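Local coordinates for 3-dehydroquinate dehydratase (PDB 4H3D), which catalyses the cis-dehydration of 3-dehydroquinate to 3-dehydroshikimate through an imine intermediate, the third step of the chorismate pathway, at residues B[204-209]-B[223-228]; B[17-22]-B[249-254]; B[142-147]-B[168-173]; B[177-182]-B[210-215]. All blocks are in the same frame, centred on the assembly; numbering follows the deposited sequence. Where two conformers were deposited one is given.

In the fold
All four contacts belong to one TIM barrel. Contacts 1 and 3 are buried and reach the parallel sheet through neighbouring strands, 205-208 and 172-177; each holds a residue that meets the bound ligand. Their chemistry is mainly backbone hydrogen bonding, helped by a serine hydroxyl in contact 1 and an aspartate in contact 3. Contacts 2 and 4 are only partly buried and lie farther out, their centres about 17 and 18 Å from that of the chain. Contact 2 ties strand 21-26 to helix 243-256 through an arginine. Contact 4 joins two loops without a hydrogen bond. Contacts 1 and 2 meet where strands 227-229 and 21-26 pair, and contacts 2 and 4 both touch the second subunit.

Contact 1: residues B[204-209]-B[223-228]; sequences IITMSM and FGSALT. With SHL (5-hydroxy-6-methyl-4-oxo-4H-pyran-2-carboxylic acid), chain I.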
loop_
_atom_site.group_PDB
_atom_site.type_symbol
_atom_site.label_atom_id
_atom_site.label_comp_id
_atom_site.label_asym_id
_atom_site.label_seq_id
_atom_site.Cartn_x
_atom_site.Cartn_y
_atom_site.Cartn_z
ATOM N N ILE B 204 16.385 -8.809 -0.501
ATOM C CA ILE B 204 16.497 -7.937 0.644
ATOM C C ILE B 204 15.144 -7.799 1.308
ATOM O O ILE B 204 14.093 -8.068 0.690
ATOM C CB ILE B 204 17.036 -6.538 0.269
ATOM C CG1 ILE B 204 16.038 -5.786 -0.624
ATOM C CG2 ILE B 204 18.426 -6.671 -0.442
ATOM C CD1 ILE B 204 16.462 -4.390 -0.997
ATOM N N ILE B 205 15.188 -7.403 2.579
ATOM C CA ILE B 205 14.022 -7.223 3.422
ATOM C C ILE B 205 14.076 -5.822 4.011
ATOM O O ILE B 205 15.057 -5.461 4.665
ATOM C CB ILE B 205 14.051 -8.212 4.617
ATOM C CG1 ILE B 205 14.164 -9.656 4.132
ATOM C CG2 ILE B 205 12.827 -8.008 5.529
ATOM C CD1 ILE B 205 14.624 -10.649 5.270
ATOM N N THR B 206 13.030 -5.027 3.799
ATOM C CA THR B 206 12.990 -3.674 4.351
ATOM C C THR B 206 11.625 -3.328 4.839
ATOM O O THR B 206 10.606 -3.859 4.318
ATOM C CB THR B 206 13.341 -2.592 3.305
ATOM O OG1 THR B 206 12.283 -2.498 2.327
ATOM C CG2 THR B 206 14.688 -2.917 2.615
ATOM N N MET B 207 11.568 -2.452 5.838
ATOM C CA MET B 207 10.298 -1.946 6.341
ATOM C C MET B 207 10.452 -0.604 7.019
ATOM O O MET B 207 11.524 -0.253 7.525
ATOM C CB MET B 207 9.638 -2.916 7.321
ATOM C CG MET B 207 10.276 -2.959 8.677
ATOM S SD MET B 207 9.466 -4.148 9.760
ATOM C CE MET B 207 9.738 -5.675 8.855
ATOM N N SER B 208 9.357 0.142 6.986
ATOM C CA SER B 208 9.216 1.416 7.637
ATOM C C SER B 208 8.176 1.083 8.690
ATOM O O SER B 208 7.083 0.615 8.372
ATOM C CB SER B 208 8.680 2.483 6.668
ATOM O OG SER B 208 8.587 3.724 7.319
ATOM N N MET B 209 8.526 1.292 9.942
ATOM C CA MET B 209 7.674 0.940 11.061
ATOM C C MET B 209 6.596 2.009 11.342
ATOM O O MET B 209 6.534 3.021 10.652
ATOM C CB MET B 209 8.552 0.703 12.300
ATOM C CG MET B 209 9.548 -0.463 12.129
ATOM S SD MET B 209 10.570 -0.771 13.605
ATOM C CE MET B 209 11.581 0.696 13.633
ATOM N N PHE B 223 8.310 -2.683 -5.022
ATOM C CA PHE B 223 9.519 -1.960 -4.634
ATOM C C PHE B 223 10.739 -2.812 -4.312
ATOM O O PHE B 223 11.860 -2.336 -4.419
ATOM C CB PHE B 223 9.191 -0.938 -3.553
ATOM C CG PHE B 223 8.268 0.126 -4.042
ATOM C CD1 PHE B 223 8.755 1.190 -4.779
ATOM C CD2 PHE B 223 6.907 0.017 -3.860
ATOM C CE1 PHE B 223 7.898 2.153 -5.272
ATOM C CE2 PHE B 223 6.042 0.991 -4.354
ATOM C CZ PHE B 223 6.540 2.046 -5.055
ATOM N N GLY B 224 10.525 -4.061 -3.938
ATOM C CA GLY B 224 11.641 -4.984 -3.776
ATOM C C GLY B 224 11.821 -5.748 -2.487
ATOM O O GLY B 224 12.705 -6.600 -2.426
ATOM N N SER B 225 11.034 -5.476 -1.444
ATOM C CA SER B 225 11.218 -6.230 -0.206
ATOM C C SER B 225 10.675 -7.660 -0.423
ATOM O O SER B 225 9.534 -7.849 -0.884
ATOM C CB SER B 225 10.568 -5.554 1.000
ATOM O OG SER B 225 10.862 -6.306 2.176
ATOM N N ALA B 226 11.505 -8.641 -0.103
ATOM C CA ALA B 226 11.212 -10.062 -0.371
ATOM C C ALA B 226 10.419 -10.778 0.700
ATOM O O ALA B 226 9.836 -11.833 0.435
ATOM C CB ALA B 226 12.528 -10.831 -0.633
ATOM N N LEU B 227 10.385 -10.201 1.899
ATOM C CA LEU B 227 9.718 -10.807 3.052
ATOM C C LEU B 227 8.981 -9.713 3.847
ATOM O O LEU B 227 9.531 -8.626 4.069
ATOM C CB LEU B 227 10.776 -11.478 3.935
ATOM C CG LEU B 227 10.317 -12.412 5.042
ATOM C CD1 LEU B 227 9.580 -13.575 4.436
ATOM C CD2 LEU B 227 11.472 -12.906 5.858
ATOM N N THR B 228 7.748 -9.995 4.267
ATOM C CA THR B 228 6.965 -9.044 5.015
ATOM C C THR B 228 6.453 -9.760 6.272
ATOM O O THR B 228 6.184 -10.960 6.247
ATOM C CB THR B 228 5.838 -8.431 4.175
ATOM O OG1 THR B 228 5.134 -7.462 4.959
ATOM C CG2 THR B 228 4.885 -9.501 3.666
HETATM O OAD SHL I . 7.223 -6.414 11.794
HETATM C CAH SHL I . 7.892 -5.606 12.486
HETATM O OAA SHL I . 7.340 -4.628 13.053
HETATM C CAK SHL I . 9.317 -5.828 12.623
HETATM O OAG SHL I . 9.896 -6.955 11.949
HETATM C CAF SHL I . 11.234 -7.301 12.226
HETATM C CAL SHL I . 11.732 -8.444 11.692
HETATM C CAJ SHL I . 11.911 -6.519 13.094
HETATM O OAC SHL I . 13.168 -6.826 13.403
HETATM C CAI SHL I . 11.337 -5.416 13.660
HETATM C CAE SHL I . 10.065 -5.069 13.427
HETATM O OAB SHL I . 12.045 -4.649 14.476
HETATM O O HOH W 1 14.643 -8.264 -2.861
HETATM O O HOH W 2 9.029 -6.180 5.087
#
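Ser225 OG receives the backbone N-H of Thr206 in a nearly straight bond, N to OG 3.0 Å, with an angle of 171° at the hydrogen. The hydroxyl gets there because OG stands trans to the Ser225 backbone N (chi1 -176°). Ser225 CB lies against Thr206 OG1, which turns to Thr192 on helix 182-199 for its own hydrogen bond. One residue on, Ala226 N bonds Ile204 O at 2.8 Å, and the CA of Ser225 makes a C-H...O contact with the same oxygen. Ile205 and Leu227 lie side by side and point the same way. Ile205 CG1 touches Leu227 CB at 3.9 Å. The other branch, Ile205 CG2, rests on Leu227 O. Two waters fill in the backbone pairing. One joins Ile204 N to Gly224 O; the other donates to both Thr206 O and Leu227 O. In the conformer given, Met207 CG sits between the backbone N and the carbonyl carbon (chi1 74°). An extended chi2 then carries SD to 3.3 Å from CAK of the bound ligand, and a bend at chi3 brings CE near OAG. Ile205 also packs on Lys174, the Schiff-base lysine. The contact brings strands 205-208 and 227-229 together at the closure of the barrel. Few direct bonds cross it. A serine hydroxyl and two waters take up some polar backbone atoms, but buried Leu227 N has no partner.

Contact 2: residues B[17-22]-B[249-254]; sequences EGRPKI and VLNLLH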
loop_
_atom_site.group_PDB
_atom_site.type_symbol
_atom_site.label_atom_id
_atom_site.label_comp_id
_atom_site.label_asym_id
_atom_site.label_seq_id
_atom_site.Cartn_x
_atom_site.Cartn_y
_atom_site.Cartn_z
ATOM N N GLU B 17 11.435 -14.741 -5.165
ATOM C CA GLU B 17 10.672 -15.047 -6.371
ATOM C C GLU B 17 9.195 -14.760 -6.122
ATOM O O GLU B 17 8.679 -15.028 -5.033
ATOM C CB GLU B 17 10.872 -16.529 -6.760
ATOM C CG GLU B 17 10.342 -16.913 -8.131
ATOM C CD GLU B 17 10.624 -18.379 -8.502
ATOM O OE1 GLU B 17 11.159 -19.130 -7.653
ATOM O OE2 GLU B 17 10.303 -18.776 -9.645
ATOM N N GLY B 18 8.528 -14.197 -7.127
ATOM C CA GLY B 18 7.101 -13.915 -7.065
ATOM C C GLY B 18 6.620 -12.984 -5.955
ATOM O O GLY B 18 7.213 -11.937 -5.673
ATOM N N ARG B 19 5.527 -13.385 -5.328
ATOM C CA ARG B 19 4.895 -12.618 -4.298
ATOM C C ARG B 19 5.802 -12.645 -3.059
ATOM O O ARG B 19 6.442 -13.656 -2.806
ATOM C CB ARG B 19 3.554 -13.260 -3.968
ATOM C CG ARG B 19 2.537 -12.321 -3.357
ATOM C CD ARG B 19 1.525 -13.089 -2.540
ATOM N NE ARG B 19 2.171 -13.587 -1.334
ATOM C CZ ARG B 19 1.551 -14.181 -0.327
ATOM N NH1 ARG B 19 0.237 -14.370 -0.359
ATOM N NH2 ARG B 19 2.258 -14.587 0.725
ATOM N N PRO B 20 5.881 -11.531 -2.304
ATOM C CA PRO B 20 6.670 -11.561 -1.084
ATOM C C PRO B 20 6.162 -12.630 -0.144
ATOM O O PRO B 20 4.963 -12.913 -0.123
ATOM C CB PRO B 20 6.413 -10.189 -0.466
ATOM C CG PRO B 20 6.103 -9.321 -1.622
ATOM C CD PRO B 20 5.446 -10.169 -2.639
ATOM N N LYS B 21 7.061 -13.195 0.644
ATOM C CA LYS B 21 6.692 -14.231 1.593
ATOM C C LYS B 21 6.307 -13.589 2.913
ATOM O O LYS B 21 6.876 -12.563 3.310
ATOM C CB LYS B 21 7.847 -15.219 1.775
ATOM C CG LYS B 21 8.418 -15.758 0.434
ATOM C CD LYS B 21 7.361 -16.434 -0.423
ATOM C CE LYS B 21 7.948 -16.938 -1.745
ATOM N NZ LYS B 21 8.320 -15.795 -2.659
ATOM N N ILE B 22 5.338 -14.184 3.587
ATOM C CA ILE B 22 4.864 -13.667 4.863
ATOM C C ILE B 22 5.439 -14.461 6.012
ATOM O O ILE B 22 5.331 -15.713 6.045
ATOM C CB ILE B 22 3.329 -13.746 4.975
ATOM C CG1 ILE B 22 2.674 -12.907 3.890
ATOM C CG2 ILE B 22 2.869 -13.251 6.362
ATOM C CD1 ILE B 22 1.155 -12.998 3.878
ATOM N N VAL B 249 -4.085 -8.811 1.022
ATOM C CA VAL B 249 -3.572 -7.640 0.300
ATOM C C VAL B 249 -2.462 -8.022 -0.695
ATOM O O VAL B 249 -2.454 -7.541 -1.833
ATOM C CB VAL B 249 -3.069 -6.551 1.252
ATOM C CG1 VAL B 249 -2.536 -5.348 0.452
ATOM C CG2 VAL B 249 -4.194 -6.096 2.182
ATOM N N LEU B 250 -1.542 -8.890 -0.276
ATOM C CA LEU B 250 -0.469 -9.325 -1.150
ATOM C C LEU B 250 -1.009 -10.029 -2.399
ATOM O O LEU B 250 -0.475 -9.853 -3.498
ATOM C CB LEU B 250 0.503 -10.236 -0.412
ATOM C CG LEU B 250 1.260 -9.625 0.762
ATOM C CD1 LEU B 250 2.209 -10.671 1.378
ATOM C CD2 LEU B 250 2.026 -8.443 0.329
ATOM N N ASN B 251 -2.056 -10.831 -2.232
ATOM C CA ASN B 251 -2.656 -11.529 -3.373
ATOM C C ASN B 251 -3.343 -10.545 -4.302
ATOM O O ASN B 251 -3.300 -10.695 -5.522
ATOM C CB ASN B 251 -3.644 -12.595 -2.912
ATOM C CG ASN B 251 -2.960 -13.808 -2.310
ATOM O OD1 ASN B 251 -1.731 -13.980 -2.427
ATOM N ND2 ASN B 251 -3.750 -14.676 -1.678
ATOM N N LEU B 252 -3.975 -9.538 -3.718
ATOM C CA LEU B 252 -4.641 -8.505 -4.499
ATOM C C LEU B 252 -3.623 -7.721 -5.359
ATOM O O LEU B 252 -3.898 -7.400 -6.518
ATOM C CB LEU B 252 -5.405 -7.556 -3.568
ATOM C CG LEU B 252 -6.180 -6.408 -4.217
ATOM C CD1 LEU B 252 -7.305 -6.949 -5.099
ATOM C CD2 LEU B 252 -6.737 -5.481 -3.145
ATOM N N LEU B 253 -2.461 -7.415 -4.786
ATOM C CA LEU B 253 -1.408 -6.687 -5.518
ATOM C C LEU B 253 -0.681 -7.584 -6.536
ATOM O O LEU B 253 -0.267 -7.108 -7.600
ATOM C CB LEU B 253 -0.409 -6.020 -4.550
ATOM C CG LEU B 253 -0.992 -4.892 -3.672
ATOM C CD1 LEU B 253 -0.041 -4.475 -2.517
ATOM C CD2 LEU B 253 -1.361 -3.689 -4.496
ATOM N N HIS B 254 -0.548 -8.876 -6.230
ATOM C CA HIS B 254 0.103 -9.819 -7.147
ATOM C C HIS B 254 -0.700 -9.908 -8.440
ATOM O O HIS B 254 -0.131 -9.911 -9.528
ATOM C CB HIS B 254 0.214 -11.211 -6.499
ATOM C CG HIS B 254 0.964 -12.220 -7.328
ATOM N ND1 HIS B 254 2.314 -12.115 -7.588
ATOM C CD2 HIS B 254 0.558 -13.370 -7.921
ATOM C CE1 HIS B 254 2.703 -13.138 -8.328
ATOM N NE2 HIS B 254 1.658 -13.918 -8.539
#
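Arg19 lies across Leu250 and Asn251 of helix 243-256. Its NH1 donates to Asn251 OD1 at 2.9 Å. The oxygen is in the guanidinium plane, but the donor stands 40° out of the amide's carbonyl plane, so it does not lie on a lone pair of the oxygen. One face of the guanidinium is covered by Leu250, with CD1 3.8 Å above the plane, near the border of the group rather than over its middle. Leu250 CB touches Arg19 CD at 3.7 Å, and the two side chains cross at about a right angle. Leu250 CD1 also presses on Ile22 CG1, a tight 3.4 Å contact. His254 borders the start of the arginine chain, with ND1 near Arg19 CB.

The next shell fixes the guanidinium. A bend at chi3 (71°) folds Arg19 back on its own loop, where NE and NH2 both donate to Pro20 O, NE at 3.1 Å. NH1 has a second acceptor in Asn247, one helical turn before Asn251. His254 ND1 bonds Glu221.

With all three nitrogens engaged, the guanidinium is held flat against the leucine. One arginine thus joins the loop leading into strand 21-26 to the C-terminal helix through both polar and apolar contacts.

Contact 3: residues B[142-147]-B[168-173]; sequences VIISNH and LGADLP. With SHL (5-hydroxy-6-methyl-4-oxo-4H-pyran-2-carboxylic acid), chain I.
Ile144 meets Ala170 and Leu168, which precede strand 172-177. Its CB is already 3.7 Å from Ala170 CB. CG1, trans to the carbonyl carbon (chi1 -62°), comes in tighter, 3.4 Å from the same methyl. CD1 continues in an extended chain past Ala170 CB to Leu168 CB at 3.7 Å. On the other face of the sheet, Ile143 CG1 packs on Leu172 CB.

Between these faces, Leu172 N bonds Val142 O at 3.0 Å; the return bond from Ile144 N to Leu172 O is weak. Near the start of the strand Val142 N donates to Asp171 OD2 at 2.7 Å, on the anti side of the carboxylate. His136 also bonds OD2, while OD1 forms a salt bridge with Arg6. At the other end His147, the catalytic proton donor/acceptor, makes a short hydrogen bond from NE2 to the ligand's OAC, in which either may donate. The other ring nitrogen, ND1, is hydrogen-bonded to Glu90.

The contact joins parallel strands 141-148 and 172-177 of a beta-alpha-beta unit. Gly169 ends the connecting helix, 155-167, in a Schellman motif. Ile144 and Val142 face helix 125-137, and Ile144 also touches helix 155-167; Ile143 lies on the barrel's inner side, near Lys174.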
loop_
_atom_site.group_PDB
_atom_site.type_symbol
_atom_site.label_atom_id
_atom_site.label_comp_id
_atom_site.label_asym_id
_atom_site.label_seq_id
_atom_site.Cartn_x
_atom_site.Cartn_y
_atom_site.Cartn_z
ATOM N N VAL B 142 21.077 -16.916 6.508
ATOM C CA VAL B 142 21.277 -15.863 7.474
ATOM C C VAL B 142 20.686 -14.535 7.051
ATOM O O VAL B 142 20.890 -14.067 5.935
ATOM C CB VAL B 142 22.771 -15.663 7.781
ATOM C CG1 VAL B 142 22.980 -14.509 8.810
ATOM C CG2 VAL B 142 23.373 -16.962 8.324
ATOM N N ILE B 143 19.912 -13.970 7.961
ATOM C CA ILE B 143 19.411 -12.622 7.841
ATOM C C ILE B 143 20.365 -11.799 8.717
ATOM O O ILE B 143 20.615 -12.178 9.857
ATOM C CB ILE B 143 17.974 -12.479 8.443
ATOM C CG1 ILE B 143 16.930 -13.114 7.533
ATOM C CG2 ILE B 143 17.617 -11.011 8.652
ATOM C CD1 ILE B 143 15.529 -13.097 8.128
ATOM N N ILE B 144 20.961 -10.735 8.171
ATOM C CA ILE B 144 21.731 -9.810 9.004
ATOM C C ILE B 144 20.814 -8.600 9.098
ATOM O O ILE B 144 20.386 -8.068 8.090
ATOM C CB ILE B 144 23.095 -9.454 8.425
ATOM C CG1 ILE B 144 23.956 -10.713 8.306
ATOM C CG2 ILE B 144 23.776 -8.378 9.298
ATOM C CD1 ILE B 144 25.407 -10.481 7.773
ATOM N N SER B 145 20.470 -8.200 10.305
ATOM C CA SER B 145 19.512 -7.127 10.481
ATOM C C SER B 145 20.063 -5.893 11.165
ATOM O O SER B 145 21.064 -5.945 11.886
ATOM C CB SER B 145 18.309 -7.641 11.290
ATOM O OG SER B 145 18.686 -7.977 12.618
ATOM N N ASN B 146 19.383 -4.780 10.928
ATOM C CA ASN B 146 19.691 -3.498 11.569
ATOM C C ASN B 146 18.394 -2.725 11.760
ATOM O O ASN B 146 17.497 -2.757 10.897
ATOM C CB ASN B 146 20.684 -2.706 10.732
ATOM C CG ASN B 146 21.054 -1.360 11.348
ATOM O OD1 ASN B 146 20.837 -0.317 10.731
ATOM N ND2 ASN B 146 21.582 -1.376 12.562
ATOM N N HIS B 147 18.290 -2.032 12.887
ATOM C CA HIS B 147 17.099 -1.258 13.222
ATOM C C HIS B 147 17.421 0.154 13.682
ATOM O O HIS B 147 18.468 0.402 14.295
ATOM C CB HIS B 147 16.366 -1.932 14.367
ATOM C CG HIS B 147 16.050 -3.364 14.108
ATOM N ND1 HIS B 147 16.990 -4.362 14.229
ATOM C CD2 HIS B 147 14.895 -3.973 13.749
ATOM C CE1 HIS B 147 16.433 -5.524 13.936
ATOM N NE2 HIS B 147 15.161 -5.314 13.645
ATOM N N LEU B 168 29.133 -8.969 4.269
ATOM C CA LEU B 168 29.302 -9.844 5.426
ATOM C C LEU B 168 28.715 -11.253 5.203
ATOM O O LEU B 168 28.787 -12.107 6.069
ATOM C CB LEU B 168 28.710 -9.196 6.672
ATOM C CG LEU B 168 29.538 -8.045 7.245
ATOM C CD1 LEU B 168 28.736 -7.245 8.289
ATOM C CD2 LEU B 168 30.865 -8.547 7.836
ATOM N N GLY B 169 28.156 -11.489 4.032
ATOM C CA GLY B 169 27.620 -12.805 3.706
ATOM C C GLY B 169 26.172 -13.048 4.077
ATOM O O GLY B 169 25.734 -14.200 4.103
ATOM N N ALA B 170 25.403 -11.999 4.372
ATOM C CA ALA B 170 23.976 -12.223 4.650
ATOM C C ALA B 170 23.323 -12.820 3.410
ATOM O O ALA B 170 23.579 -12.374 2.304
ATOM C CB ALA B 170 23.270 -10.923 5.000
ATOM N N ASP B 171 22.498 -13.839 3.592
ATOM C CA ASP B 171 21.710 -14.341 2.495
ATOM C C ASP B 171 20.573 -13.342 2.253
ATOM O O ASP B 171 20.121 -13.175 1.119
ATOM C CB ASP B 171 21.141 -15.717 2.840
ATOM C CG ASP B 171 22.225 -16.759 3.028
ATOM O OD1 ASP B 171 22.740 -17.264 2.015
ATOM O OD2 ASP B 171 22.545 -17.086 4.192
ATOM N N LEU B 172 20.141 -12.666 3.337
ATOM C CA LEU B 172 19.011 -11.739 3.308
ATOM C C LEU B 172 19.235 -10.520 4.204
ATOM O O LEU B 172 18.943 -10.560 5.409
ATOM C CB LEU B 172 17.725 -12.460 3.778
ATOM C CG LEU B 172 17.205 -13.632 2.941
ATOM C CD1 LEU B 172 16.099 -14.391 3.703
ATOM C CD2 LEU B 172 16.714 -13.166 1.564
ATOM N N PRO B 173 19.797 -9.444 3.641
ATOM C CA PRO B 173 19.925 -8.197 4.379
ATOM C C PRO B 173 18.558 -7.687 4.809
ATOM O O PRO B 173 17.604 -7.740 4.021
ATOM C CB PRO B 173 20.515 -7.242 3.355
ATOM C CG PRO B 173 21.220 -8.082 2.390
ATOM C CD PRO B 173 20.443 -9.374 2.326
HETATM O OAD SHL I . 7.223 -6.414 11.794
HETATM C CAH SHL I . 7.892 -5.606 12.486
HETATM O OAA SHL I . 7.340 -4.628 13.053
HETATM C CAK SHL I . 9.317 -5.828 12.623
HETATM O OAG SHL I . 9.896 -6.955 11.949
HETATM C CAF SHL I . 11.234 -7.301 12.226
HETATM C CAL SHL I . 11.732 -8.444 11.692
HETATM C CAJ SHL I . 11.911 -6.519 13.094
HETATM O OAC SHL I . 13.168 -6.826 13.403
HETATM C CAI SHL I . 11.337 -5.416 13.660
HETATM C CAE SHL I . 10.065 -5.069 13.427
HETATM O OAB SHL I . 12.045 -4.649 14.476
#

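Contact 4: residues B[177-182]-B[210-215]; sequences VMPQNE and SGMGVI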
loop_
_atom_site.group_PDB
_atom_site.type_symbol
_atom_site.label_atom_id
_atom_site.label_comp_id
_atom_site.label_asym_id
_atom_site.label_seq_id
_atom_site.Cartn_x
_atom_site.Cartn_y
_atom_site.Cartn_z
ATOM N N VAL B 177 13.347 0.775 9.807
ATOM C CA VAL B 177 13.574 2.162 10.215
ATOM C C VAL B 177 12.273 2.829 10.652
ATOM O O VAL B 177 11.181 2.357 10.326
ATOM C CB VAL B 177 14.233 2.972 9.080
ATOM C CG1 VAL B 177 15.605 2.356 8.730
ATOM C CG2 VAL B 177 13.328 3.029 7.834
ATOM N N MET B 178 12.395 3.925 11.392
ATOM C CA MET B 178 11.231 4.617 11.928
ATOM C C MET B 178 11.016 5.944 11.188
ATOM O O MET B 178 11.894 6.813 11.204
ATOM C CB MET B 178 11.428 4.893 13.424
ATOM C CG MET B 178 10.212 5.547 14.123
ATOM S SD MET B 178 8.776 4.423 14.152
ATOM C CE MET B 178 9.334 3.127 15.254
ATOM N N PRO B 179 9.840 6.121 10.553
ATOM C CA PRO B 179 9.647 7.411 9.902
ATOM C C PRO B 179 9.279 8.493 10.901
ATOM O O PRO B 179 8.578 8.214 11.864
ATOM C CB PRO B 179 8.454 7.161 8.971
ATOM C CG PRO B 179 7.637 6.140 9.689
ATOM C CD PRO B 179 8.645 5.253 10.430
ATOM N N GLN B 180 9.762 9.708 10.662
ATOM C CA GLN B 180 9.393 10.864 11.455
ATOM C C GLN B 180 8.319 11.650 10.681
ATOM O O GLN B 180 7.638 12.520 11.234
ATOM C CB GLN B 180 10.611 11.733 11.717
ATOM C CG GLN B 180 11.688 11.037 12.548
ATOM C CD GLN B 180 12.897 11.910 12.807
ATOM O OE1 GLN B 180 12.994 13.029 12.300
ATOM N NE2 GLN B 180 13.839 11.394 13.595
ATOM N N ASN B 181 8.177 11.335 9.397
ATOM C CA ASN B 181 7.187 11.985 8.543
ATOM C C ASN B 181 6.871 11.104 7.348
ATOM O O ASN B 181 7.502 10.051 7.153
ATOM C CB ASN B 181 7.665 13.373 8.118
ATOM C CG ASN B 181 9.038 13.348 7.434
ATOM O OD1 ASN B 181 9.335 12.474 6.613
ATOM N ND2 ASN B 181 9.868 14.335 7.754
ATOM N N GLU B 182 5.901 11.529 6.545
ATOM C CA GLU B 182 5.462 10.734 5.418
ATOM C C GLU B 182 6.570 10.578 4.392
ATOM O O GLU B 182 6.753 9.497 3.816
ATOM C CB GLU B 182 4.214 11.360 4.760
ATOM C CG GLU B 182 2.969 11.354 5.644
ATOM C CD GLU B 182 2.950 12.469 6.684
ATOM O OE1 GLU B 182 3.908 13.292 6.747
ATOM O OE2 GLU B 182 1.964 12.528 7.440
ATOM N N SER B 210 5.736 1.726 12.338
ATOM C CA SER B 210 4.607 2.581 12.756
ATOM C C SER B 210 3.448 2.541 11.736
ATOM O O SER B 210 3.600 2.005 10.637
ATOM C CB SER B 210 5.028 4.031 12.994
ATOM O OG SER B 210 5.099 4.764 11.784
ATOM N N GLY B 211 2.311 3.144 12.110
ATOM C CA GLY B 211 1.102 3.199 11.245
ATOM C C GLY B 211 1.393 3.851 9.916
ATOM O O GLY B 211 0.951 3.399 8.871
ATOM N N MET B 212 2.176 4.912 9.970
ATOM C CA MET B 212 2.582 5.663 8.797
ATOM C C MET B 212 3.373 4.805 7.789
ATOM O O MET B 212 3.292 5.031 6.583
ATOM C CB MET B 212 3.443 6.849 9.282
ATOM C CG MET B 212 3.881 7.842 8.254
ATOM S SD MET B 212 4.726 9.266 9.033
ATOM C CE MET B 212 3.372 9.998 9.932
ATOM N N GLY B 213 4.121 3.810 8.282
ATOM C CA GLY B 213 4.973 3.005 7.414
ATOM C C GLY B 213 4.385 1.720 6.853
ATOM O O GLY B 213 5.064 1.013 6.121
ATOM N N VAL B 214 3.120 1.446 7.156
ATOM C CA VAL B 214 2.470 0.172 6.758
ATOM C C VAL B 214 2.534 -0.148 5.264
ATOM O O VAL B 214 2.653 -1.317 4.895
ATOM C CB VAL B 214 1.022 0.110 7.252
ATOM C CG1 VAL B 214 0.315 -1.132 6.704
ATOM C CG2 VAL B 214 1.000 0.120 8.778
ATOM N N ILE B 215 2.468 0.868 4.408
ATOM C CA ILE B 215 2.590 0.646 2.965
ATOM C C ILE B 215 3.822 -0.189 2.659
ATOM O O ILE B 215 3.824 -1.019 1.727
ATOM C CB ILE B 215 2.682 2.009 2.168
ATOM C CG1 ILE B 215 2.819 1.767 0.653
ATOM C CG2 ILE B 215 3.862 2.866 2.658
ATOM C CD1 ILE B 215 2.966 3.075 -0.191
#
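Two loops that follow neighbouring barrel strands meet here: one leads from strand 172-177 to helix 182-199, the other from strand 205-208 to helix 215-218. Met212 carries much of the contact. Its chain runs extended through chi1 and chi2, which carries Met212 SD to 3.3 Å from Asn181 C. A bend at chi3 (-67°) then turns Met212 CE toward Glu182 OE2, 3.8 Å away. Pro179 presents CG to Ser210 OG at 3.6 Å and, more loosely, to Met212 CB at 4.3 Å. Met178 folds at chi2, and its SD touches Ser210 CB at 3.9 Å.

The backbones are shaped within each loop. Gly213 N bonds Ser210 O at 3.0 Å. Asn181 is the N-cap of helix 182-199, its OD1 taking the backbone N of Asp184. Met212 and Pro179 both also rest on Val185 of that helix.

The second subunit lies alongside: Glu182 OE1 forms a salt bridge with its Lys197, and Gly211 N bonds its Asn258. No hydrogen bond links the two loops directly. They meet mostly through thioether, proline and methyl groups, whereas several polar groups serve the turn, the helix cap and the second subunit.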